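Local atomic coordinates of periplasmic branched-chain amino acid-binding protein (Burkholderia mallei, PDB entry 3I09), a protein that probably binds branched-chain amino acids or related small carboxylates in the periplasm for an ABC transporter, here holding acetoacetic acid in its pocket. Residues Lys62-Met67 and Ala92-Val97; Leu127-Gly132 and Phe363-Glu368; Leu199-Ala204 and Asn210-Ala215. One frame throughout, in Å; residues are numbered along the deposited sequence. Where two conformers were deposited one is given.

Contact 1: Lys62-Met67 and Ala92-Val97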
loop_
_atom_site.group_PDB
_atom_site.type_symbol
_atom_site.label_atom_id
_atom_site.label_comp_id
_atom_site.label_asym_id
_atom_site.label_seq_id
_atom_site.Cartn_x
_atom_site.Cartn_y
_atom_site.Cartn_z
ATOM N N LYS A 62 -20.229 3.741 -4.988
ATOM C CA LYS A 62 -19.860 5.161 -4.867
ATOM C C LYS A 62 -19.081 5.634 -6.084
ATOM O O LYS A 62 -19.360 6.717 -6.641
ATOM C CB LYS A 62 -19.045 5.429 -3.595
ATOM C CG LYS A 62 -19.866 5.424 -2.325
ATOM C CD LYS A 62 -20.249 6.850 -1.867
ATOM C CE LYS A 62 -21.122 7.584 -2.874
ATOM N NZ LYS A 62 -21.817 8.791 -2.284
ATOM N N ALA A 63 -18.090 4.842 -6.508
ATOM C CA ALA A 63 -17.308 5.198 -7.681
ATOM C C ALA A 63 -18.187 5.410 -8.915
ATOM O O ALA A 63 -18.005 6.403 -9.652
ATOM C CB ALA A 63 -16.241 4.162 -7.986
ATOM N N ARG A 64 -19.109 4.463 -9.132
ATOM C CA ARG A 64 -20.000 4.480 -10.283
ATOM C C ARG A 64 -20.867 5.753 -10.275
ATOM O O ARG A 64 -20.950 6.478 -11.290
ATOM C CB ARG A 64 -20.862 3.200 -10.278
ATOM C CG ARG A 64 -21.272 2.657 -11.646
ATOM C CD ARG A 64 -22.182 1.403 -11.460
ATOM N NE ARG A 64 -21.457 0.243 -10.919
ATOM C CZ ARG A 64 -21.743 -0.372 -9.771
ATOM N NH1 ARG A 64 -22.765 0.014 -9.014
ATOM N NH2 ARG A 64 -21.025 -1.409 -9.391
ATOM N N GLU A 65 -21.488 6.034 -9.125
ATOM C CA GLU A 65 -22.286 7.229 -8.948
ATOM C C GLU A 65 -21.490 8.508 -9.216
ATOM O O GLU A 65 -21.968 9.401 -9.915
ATOM C CB GLU A 65 -22.895 7.275 -7.549
ATOM C CG GLU A 65 -23.791 8.473 -7.239
ATOM C CD GLU A 65 -23.721 8.857 -5.760
ATOM O OE1 GLU A 65 -23.684 7.934 -4.902
ATOM O OE2 GLU A 65 -23.653 10.083 -5.459
ATOM N N TRP A 66 -20.306 8.641 -8.640
ATOM C CA TRP A 66 -19.496 9.827 -8.898
ATOM C C TRP A 66 -19.126 9.971 -10.392
ATOM O O TRP A 66 -19.106 11.072 -10.962
ATOM C CB TRP A 66 -18.209 9.805 -8.060
ATOM C CG TRP A 66 -18.351 10.035 -6.577
ATOM C CD1 TRP A 66 -19.426 10.539 -5.899
ATOM C CD2 TRP A 66 -17.348 9.765 -5.605
ATOM N NE1 TRP A 66 -19.136 10.611 -4.547
ATOM C CE2 TRP A 66 -17.860 10.143 -4.350
ATOM C CE3 TRP A 66 -16.051 9.251 -5.677
ATOM C CZ2 TRP A 66 -17.109 10.021 -3.169
ATOM C CZ3 TRP A 66 -15.311 9.120 -4.506
ATOM C CH2 TRP A 66 -15.848 9.527 -3.265
HETATM N N MSE A 67 -18.804 8.866 -11.024
HETATM C CA MSE A 67 -18.418 8.910 -12.436
HETATM C C MSE A 67 -19.604 9.276 -13.332
HETATM O O MSE A 67 -19.448 10.038 -14.270
HETATM C CB MSE A 67 -17.857 7.556 -12.843
HETATM C CG MSE A 67 -16.512 7.310 -12.236
HETATM SE SE MSE A 67 -15.806 5.553 -12.632
HETATM C CE MSE A 67 -14.295 5.596 -11.416
ATOM N N ALA A 92 -12.318 0.928 -15.338
ATOM C CA ALA A 92 -11.950 0.430 -16.674
ATOM C C ALA A 92 -13.142 0.507 -17.623
ATOM O O ALA A 92 -13.020 0.940 -18.780
ATOM C CB ALA A 92 -11.416 -0.999 -16.592
ATOM N N GLU A 93 -14.307 0.111 -17.126
ATOM C CA GLU A 93 -15.541 0.141 -17.929
ATOM C C GLU A 93 -15.911 1.571 -18.367
ATOM O O GLU A 93 -16.347 1.795 -19.475
ATOM C CB GLU A 93 -16.706 -0.409 -17.101
ATOM C CG GLU A 93 -16.713 -1.909 -16.947
ATOM C CD GLU A 93 -17.649 -2.423 -15.820
ATOM O OE1 GLU A 93 -18.389 -1.622 -15.181
ATOM O OE2 GLU A 93 -17.607 -3.656 -15.573
ATOM N N LYS A 94 -15.793 2.527 -17.446
ATOM C CA LYS A 94 -16.178 3.914 -17.721
ATOM C C LYS A 94 -15.042 4.745 -18.322
ATOM O O LYS A 94 -15.253 5.923 -18.658
ATOM C CB LYS A 94 -16.656 4.599 -16.435
ATOM C CG LYS A 94 -17.854 3.908 -15.730
ATOM C CD LYS A 94 -19.004 3.714 -16.621
ATOM C CE LYS A 94 -20.201 3.085 -15.868
ATOM N NZ LYS A 94 -21.283 4.032 -15.877
ATOM N N LYS A 95 -13.858 4.145 -18.442
ATOM C CA LYS A 95 -12.667 4.822 -18.995
ATOM C C LYS A 95 -12.315 6.079 -18.190
ATOM O O LYS A 95 -12.299 7.210 -18.705
ATOM C CB LYS A 95 -12.862 5.108 -20.487
ATOM C CG LYS A 95 -13.107 3.815 -21.286
ATOM C CD LYS A 95 -13.211 4.055 -22.807
ATOM C CE LYS A 95 -12.844 2.768 -23.570
ATOM N NZ LYS A 95 -12.591 2.997 -25.034
ATOM N N LYS A 96 -12.144 5.885 -16.887
ATOM C CA LYS A 96 -11.812 6.980 -15.991
ATOM C C LYS A 96 -10.508 6.687 -15.295
ATOM O O LYS A 96 -10.237 5.554 -14.932
ATOM C CB LYS A 96 -12.869 7.174 -14.917
ATOM C CG LYS A 96 -14.250 7.497 -15.439
ATOM C CD LYS A 96 -14.301 8.836 -16.140
ATOM C CE LYS A 96 -15.731 9.093 -16.619
ATOM N NZ LYS A 96 -15.820 10.180 -17.619
ATOM N N VAL A 97 -9.704 7.729 -15.092
ATOM C CA VAL A 97 -8.414 7.570 -14.444
ATOM C C VAL A 97 -8.534 7.151 -12.969
ATOM O O VAL A 97 -9.241 7.785 -12.166
ATOM C CB VAL A 97 -7.555 8.876 -14.549
ATOM C CG1 VAL A 97 -6.175 8.704 -13.819
ATOM C CG2 VAL A 97 -7.385 9.281 -16.045
HETATM O O HOH W 1 -17.236 11.565 -14.895
#

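Contact 2: Leu127-Gly132 and Phe363-Glu368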
loop_
_atom_site.group_PDB
_atom_site.type_symbol
_atom_site.label_atom_id
_atom_site.label_comp_id
_atom_site.label_asym_id
_atom_site.label_seq_id
_atom_site.Cartn_x
_atom_site.Cartn_y
_atom_site.Cartn_z
ATOM N N LEU A 127 6.487 -6.526 -1.736
ATOM C CA LEU A 127 6.556 -7.022 -0.342
ATOM C C LEU A 127 7.252 -8.363 -0.247
ATOM O O LEU A 127 8.160 -8.561 0.575
ATOM C CB LEU A 127 5.174 -7.075 0.326
ATOM C CG LEU A 127 4.413 -5.746 0.438
ATOM C CD1 LEU A 127 3.010 -5.940 0.992
ATOM C CD2 LEU A 127 5.219 -4.673 1.254
ATOM N N ALA A 128 6.821 -9.280 -1.113
ATOM C CA ALA A 128 7.360 -10.628 -1.163
ATOM C C ALA A 128 8.838 -10.642 -1.527
ATOM O O ALA A 128 9.648 -11.308 -0.879
ATOM C CB ALA A 128 6.560 -11.442 -2.176
ATOM N N LYS A 129 9.183 -9.926 -2.585
ATOM C CA LYS A 129 10.550 -9.848 -3.038
ATOM C C LYS A 129 11.454 -9.169 -2.020
ATOM O O LYS A 129 12.615 -9.541 -1.901
ATOM C CB LYS A 129 10.628 -9.145 -4.391
ATOM C CG LYS A 129 10.057 -10.038 -5.540
ATOM C CD LYS A 129 9.931 -9.270 -6.880
ATOM C CE LYS A 129 11.278 -9.114 -7.639
ATOM N NZ LYS A 129 11.075 -8.573 -9.073
ATOM N N GLY A 130 10.946 -8.207 -1.269
ATOM C CA GLY A 130 11.756 -7.592 -0.244
ATOM C C GLY A 130 11.962 -8.463 0.985
ATOM O O GLY A 130 13.051 -9.043 1.232
ATOM N N THR A 131 10.898 -8.564 1.746
ATOM C CA THR A 131 10.889 -9.224 3.047
ATOM C C THR A 131 11.029 -10.735 2.926
ATOM O O THR A 131 11.817 -11.357 3.655
ATOM C CB THR A 131 9.607 -8.866 3.787
ATOM O OG1 THR A 131 9.578 -7.430 3.936
ATOM C CG2 THR A 131 9.564 -9.529 5.167
ATOM N N GLY A 132 10.301 -11.325 2.001
ATOM C CA GLY A 132 10.435 -12.753 1.735
ATOM C C GLY A 132 11.849 -13.173 1.403
ATOM O O GLY A 132 12.391 -14.037 2.065
ATOM N N PHE A 363 9.497 -4.901 -8.467
ATOM C CA PHE A 363 8.166 -5.238 -8.942
ATOM C C PHE A 363 8.172 -6.387 -9.961
ATOM O O PHE A 363 9.234 -6.902 -10.347
ATOM C CB PHE A 363 7.523 -3.966 -9.529
ATOM C CG PHE A 363 7.290 -2.884 -8.495
ATOM C CD1 PHE A 363 6.179 -2.923 -7.700
ATOM C CD2 PHE A 363 8.221 -1.861 -8.301
ATOM C CE1 PHE A 363 5.959 -1.965 -6.709
ATOM C CE2 PHE A 363 8.020 -0.894 -7.319
ATOM C CZ PHE A 363 6.901 -0.919 -6.542
ATOM N N THR A 364 6.978 -6.768 -10.412
ATOM C CA THR A 364 6.814 -7.878 -11.363
ATOM C C THR A 364 7.669 -7.637 -12.609
ATOM O O THR A 364 7.653 -6.539 -13.163
ATOM C CB THR A 364 5.324 -8.005 -11.784
ATOM O OG1 THR A 364 4.512 -8.255 -10.624
ATOM C CG2 THR A 364 5.135 -9.127 -12.782
ATOM N N THR A 365 8.419 -8.660 -13.039
ATOM C CA THR A 365 9.237 -8.552 -14.233
ATOM C C THR A 365 8.417 -8.788 -15.492
ATOM O O THR A 365 7.355 -9.433 -15.461
ATOM C CB THR A 365 10.416 -9.580 -14.222
ATOM O OG1 THR A 365 9.898 -10.919 -14.334
ATOM C CG2 THR A 365 11.256 -9.453 -12.961
ATOM N N LYS A 366 8.917 -8.274 -16.609
ATOM C CA LYS A 366 8.260 -8.502 -17.881
ATOM C C LYS A 366 8.030 -9.970 -18.164
ATOM O O LYS A 366 7.008 -10.318 -18.693
ATOM C CB LYS A 366 9.065 -7.903 -19.039
ATOM C CG LYS A 366 8.291 -7.815 -20.326
ATOM C CD LYS A 366 9.045 -6.969 -21.368
ATOM C CE LYS A 366 8.354 -6.982 -22.710
ATOM N NZ LYS A 366 9.313 -6.831 -23.844
ATOM N N GLN A 367 8.994 -10.821 -17.838
ATOM C CA GLN A 367 8.902 -12.232 -18.138
ATOM C C GLN A 367 7.848 -12.948 -17.292
ATOM O O GLN A 367 7.307 -13.958 -17.737
ATOM C CB GLN A 367 10.268 -12.922 -17.971
ATOM C CG GLN A 367 11.303 -12.458 -19.007
ATOM C CD GLN A 367 11.834 -11.013 -18.763
ATOM O OE1 GLN A 367 11.768 -10.468 -17.632
ATOM N NE2 GLN A 367 12.365 -10.387 -19.839
ATOM N N GLU A 368 7.542 -12.416 -16.109
ATOM C CA GLU A 368 6.643 -13.084 -15.180
ATOM C C GLU A 368 5.259 -12.429 -15.114
ATOM O O GLU A 368 4.389 -12.893 -14.383
ATOM C CB GLU A 368 7.270 -13.124 -13.773
ATOM C CG GLU A 368 8.731 -13.729 -13.717
ATOM C CD GLU A 368 8.814 -15.232 -14.028
ATOM O OE1 GLU A 368 7.959 -16.003 -13.534
ATOM O OE2 GLU A 368 9.751 -15.658 -14.756
#

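Contact 3: Leu199-Ala204 and Asn210-Ala215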
loop_
_atom_site.group_PDB
_atom_site.type_symbol
_atom_site.label_atom_id
_atom_site.label_comp_id
_atom_site.label_asym_id
_atom_site.label_seq_id
_atom_site.Cartn_x
_atom_site.Cartn_y
_atom_site.Cartn_z
ATOM N N LEU A 199 6.673 -17.618 10.750
ATOM C CA LEU A 199 5.246 -17.333 10.607
ATOM C C LEU A 199 5.073 -16.096 9.755
ATOM O O LEU A 199 5.426 -14.980 10.175
ATOM C CB LEU A 199 4.591 -17.117 11.979
ATOM C CG LEU A 199 3.073 -16.816 12.042
ATOM C CD1 LEU A 199 2.292 -17.954 11.446
ATOM C CD2 LEU A 199 2.605 -16.589 13.470
ATOM N N GLY A 200 4.576 -16.285 8.543
ATOM C CA GLY A 200 4.415 -15.194 7.578
ATOM C C GLY A 200 3.036 -14.607 7.813
ATOM O O GLY A 200 2.024 -15.303 7.733
ATOM N N LEU A 201 3.009 -13.335 8.160
ATOM C CA LEU A 201 1.774 -12.604 8.399
ATOM C C LEU A 201 1.273 -11.967 7.117
ATOM O O LEU A 201 1.700 -10.859 6.748
ATOM C CB LEU A 201 2.032 -11.520 9.434
ATOM C CG LEU A 201 2.491 -12.070 10.778
ATOM C CD1 LEU A 201 2.874 -10.918 11.724
ATOM C CD2 LEU A 201 1.423 -12.972 11.399
ATOM N N ALA A 202 0.438 -12.705 6.382
ATOM C CA ALA A 202 -0.124 -12.225 5.116
ATOM C C ALA A 202 -1.421 -11.495 5.434
ATOM O O ALA A 202 -2.531 -11.921 5.071
ATOM C CB ALA A 202 -0.359 -13.424 4.130
ATOM N N ASN A 203 -1.273 -10.369 6.122
ATOM C CA ASN A 203 -2.411 -9.579 6.583
ATOM C C ASN A 203 -1.867 -8.179 6.846
ATOM O O ASN A 203 -0.704 -7.947 6.549
ATOM C CB ASN A 203 -3.090 -10.214 7.802
ATOM C CG ASN A 203 -2.163 -10.401 9.021
ATOM O OD1 ASN A 203 -1.154 -9.727 9.189
ATOM N ND2 ASN A 203 -2.606 -11.250 9.949
ATOM N N ALA A 204 -2.682 -7.267 7.343
ATOM C CA ALA A 204 -2.268 -5.848 7.413
ATOM C C ALA A 204 -2.986 -5.120 8.532
ATOM O O ALA A 204 -3.995 -5.593 9.080
ATOM C CB ALA A 204 -2.563 -5.161 6.100
ATOM N N ASN A 210 -2.917 -7.061 15.959
ATOM C CA ASN A 210 -3.556 -8.020 16.869
ATOM C C ASN A 210 -2.901 -9.392 16.823
ATOM O O ASN A 210 -2.773 -10.035 17.874
ATOM C CB ASN A 210 -5.059 -8.104 16.618
ATOM C CG ASN A 210 -5.789 -6.855 17.096
ATOM O OD1 ASN A 210 -5.344 -6.188 18.067
ATOM N ND2 ASN A 210 -6.909 -6.540 16.460
ATOM N N ALA A 211 -2.440 -9.825 15.643
ATOM C CA ALA A 211 -1.777 -11.124 15.508
ATOM C C ALA A 211 -0.432 -11.130 16.210
ATOM O O ALA A 211 -0.054 -12.128 16.804
ATOM C CB ALA A 211 -1.592 -11.506 14.020
ATOM N N ILE A 212 0.308 -10.033 16.114
ATOM C CA ILE A 212 1.617 -9.944 16.746
ATOM C C ILE A 212 1.443 -9.927 18.264
ATOM O O ILE A 212 2.196 -10.614 18.991
ATOM C CB ILE A 212 2.415 -8.738 16.248
ATOM C CG1 ILE A 212 2.819 -8.982 14.794
ATOM C CG2 ILE A 212 3.703 -8.514 17.105
ATOM C CD1 ILE A 212 3.448 -7.805 14.140
ATOM N N LYS A 213 0.455 -9.171 18.738
ATOM C CA LYS A 213 0.158 -9.117 20.169
ATOM C C LYS A 213 -0.147 -10.500 20.701
ATOM O O LYS A 213 0.441 -10.931 21.710
ATOM C CB LYS A 213 -1.036 -8.225 20.453
ATOM C CG LYS A 213 -0.697 -6.764 20.493
ATOM C CD LYS A 213 -1.962 -5.930 20.709
ATOM C CE LYS A 213 -1.669 -4.430 20.643
ATOM N NZ LYS A 213 -2.865 -3.582 21.032
ATOM N N ALA A 214 -1.074 -11.170 20.015
ATOM C CA ALA A 214 -1.463 -12.557 20.333
ATOM C C ALA A 214 -0.304 -13.536 20.255
ATOM O O ALA A 214 -0.173 -14.380 21.126
ATOM C CB ALA A 214 -2.607 -13.014 19.430
ATOM N N ALA A 215 0.534 -13.452 19.224
ATOM C CA ALA A 215 1.695 -14.343 19.118
ATOM C C ALA A 215 2.685 -14.180 20.294
ATOM O O ALA A 215 3.187 -15.164 20.824
ATOM C CB ALA A 215 2.412 -14.134 17.805
#

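Contact 1: Lys62-Met67 and Ala92-Val97
M67, present as selenomethionine, has CG anti to its carbonyl carbon (chi1 -71°) and is extended from there through SE to CE, which carries the selenium from helix 56-69 to the end of helix 81-94. K94 and K96 both set CG beside the backbone N and then bend at chi2, to -54° and -65°. Their inner methylenes thereby meet the selenium, while the ammonium groups lie farther along.

The two lysines reach M67 in different ways. K96 slides past it in the opposite sense, with M67 SE 3.8 Å from K96 CG, and on either end of this overlap M67 CG lies 3.9 Å from K96 CG and M67 CE 4.1 Å from K96 CB. K94 crosses the selenomethionine obliquely, its CB 4.0 Å from M67 SE. The chain reversal places them: K95, with positive phi, is the C-prime residue of a Schellman motif that ends helix 81-94, K96 N pairing with A91 O, and it puts K94 and K96 toward M67 while K95 points away. At the edge R64 adds a looser touch, its CG 4.4 Å from K94 CE.

Beyond the selenium, M67 packs on V90, A91 and L75, so the contact joins two neighbouring helices against strand 72-77 in the mixed sheet of this type I periplasmic binding protein. K94 NZ forms a salt bridge with D68, the residue following M67. A water 2.8 Å from M67 O also receives a weak bond of 3.4 Å from K96 NZ.

The selenium is thus packed by lysine methylenes, an apolar contact made by residues whose polar ties lie at the rim: the salt bridge to D68, and a water that the K96 ammonium reaches only weakly.

Contact 2: Leu127-Gly132 and Phe363-Glu368
K129 reaches from helix 124-137 to the backbone of F363, tying a helix of the type I periplasmic binding protein fold to the irregular chain that follows helix 359-362 near the C terminus. Its side chain starts with CG beside the backbone N, runs extended, and bends at chi3 (79°), a turn that directs the ammonium onto the F363 carbonyl. K129 NZ donates to F363 O over 2.8 Å. The approach is from above the carbonyl plane, 45° out of it, with a C=O...N angle of 132°, so the donor does not sit on a lone pair.

F363 presents only its main chain to the lysine. Its CB points away from the helix segment, and the ring turns elsewhere. The result is a division of labour within one residue: the carbonyl holds the charged group while the aromatic side chain is buried among A126, D123, I330 and M333.

T365 flanks the ammonium on the loop side. Its OG1 lies between the backbone N and the carbonyl carbon, and this rotation places CG2 beside the N, where T365 CG2 comes to 4.0 Å from K129 NZ. The hydroxyl instead faces the local turn, in which E368 N donates to T365 O over 3.1 Å.

K129 NZ has a second, weak bond to Q361 O. Two carbonyls from the end of the short helix 359-362 and just past it therefore serve one ammonium, a setting that would probably stabilise its positive charge. The disulfide C113-C371 fastens the same tail farther on, and T364 O accepts from R324 NH2. Within the turn itself, E368 N also lies 3.3 Å from T365 OG1, in a weak bond.

Contact 3: Leu199-Ala204 and Asn210-Ala215
L201 and A211 bring the strand and the helix closest, with 8.1 Å between their CA atoms. They belong to a beta-alpha-beta unit of the four-stranded parallel sheet, formed by strand 198-202, helix 205-217 and strand 225-228. The strand ends in an inverse gamma turn centred on A202, where N203 N reaches L201 O in a weak bond of 3.1 Å; the helix is regular, A215 N donating to A211 O over 2.8 Å.

From the strand, L201 points toward the helix and forks over it. Its CD1 branch meets I212 CG1 at 3.6 Å, the two side chains crossing at about a right angle, while L201 CD2 lies 4.3 Å from A211 CB. I212 leaves its helix obliquely, but with CG1 anti to the carbonyl carbon (chi1 -70°) its end returns to the leucine. L146 and L226 of the flanking strands extend this buried apolar layer.

N203 continues the row past the turn. Its amide is gripped at both ends, OD1 by T208 OG1 and ND2 by H177 NE2, and the next residue, A204, touches acetoacetic acid. Alongside the helix, N203 ND2 passes 4.2 Å from A211 CB.

Overall arrangement
Contacts 1 and 3 lie on opposite sides of the chain's centre, about 35 Å apart between centres: contact 1 joins two helices over the six-stranded mixed sheet, and contact 3 packs a helix on a strand of the four-stranded parallel one. Contact 2 is closer to contact 3: their centres are about 22 Å apart and their nearest atoms about 7 Å, whereas the centres of contacts 1 and 2 are about 30 Å apart. In sequence, contact 3 falls between the two segments that contact 2 brings together. Contact 3 adjoins the pocket through A204, with the N203 side chain about 8 Å from the ligand. The side chain of F363 is about 13 Å from the bound acetoacetic acid.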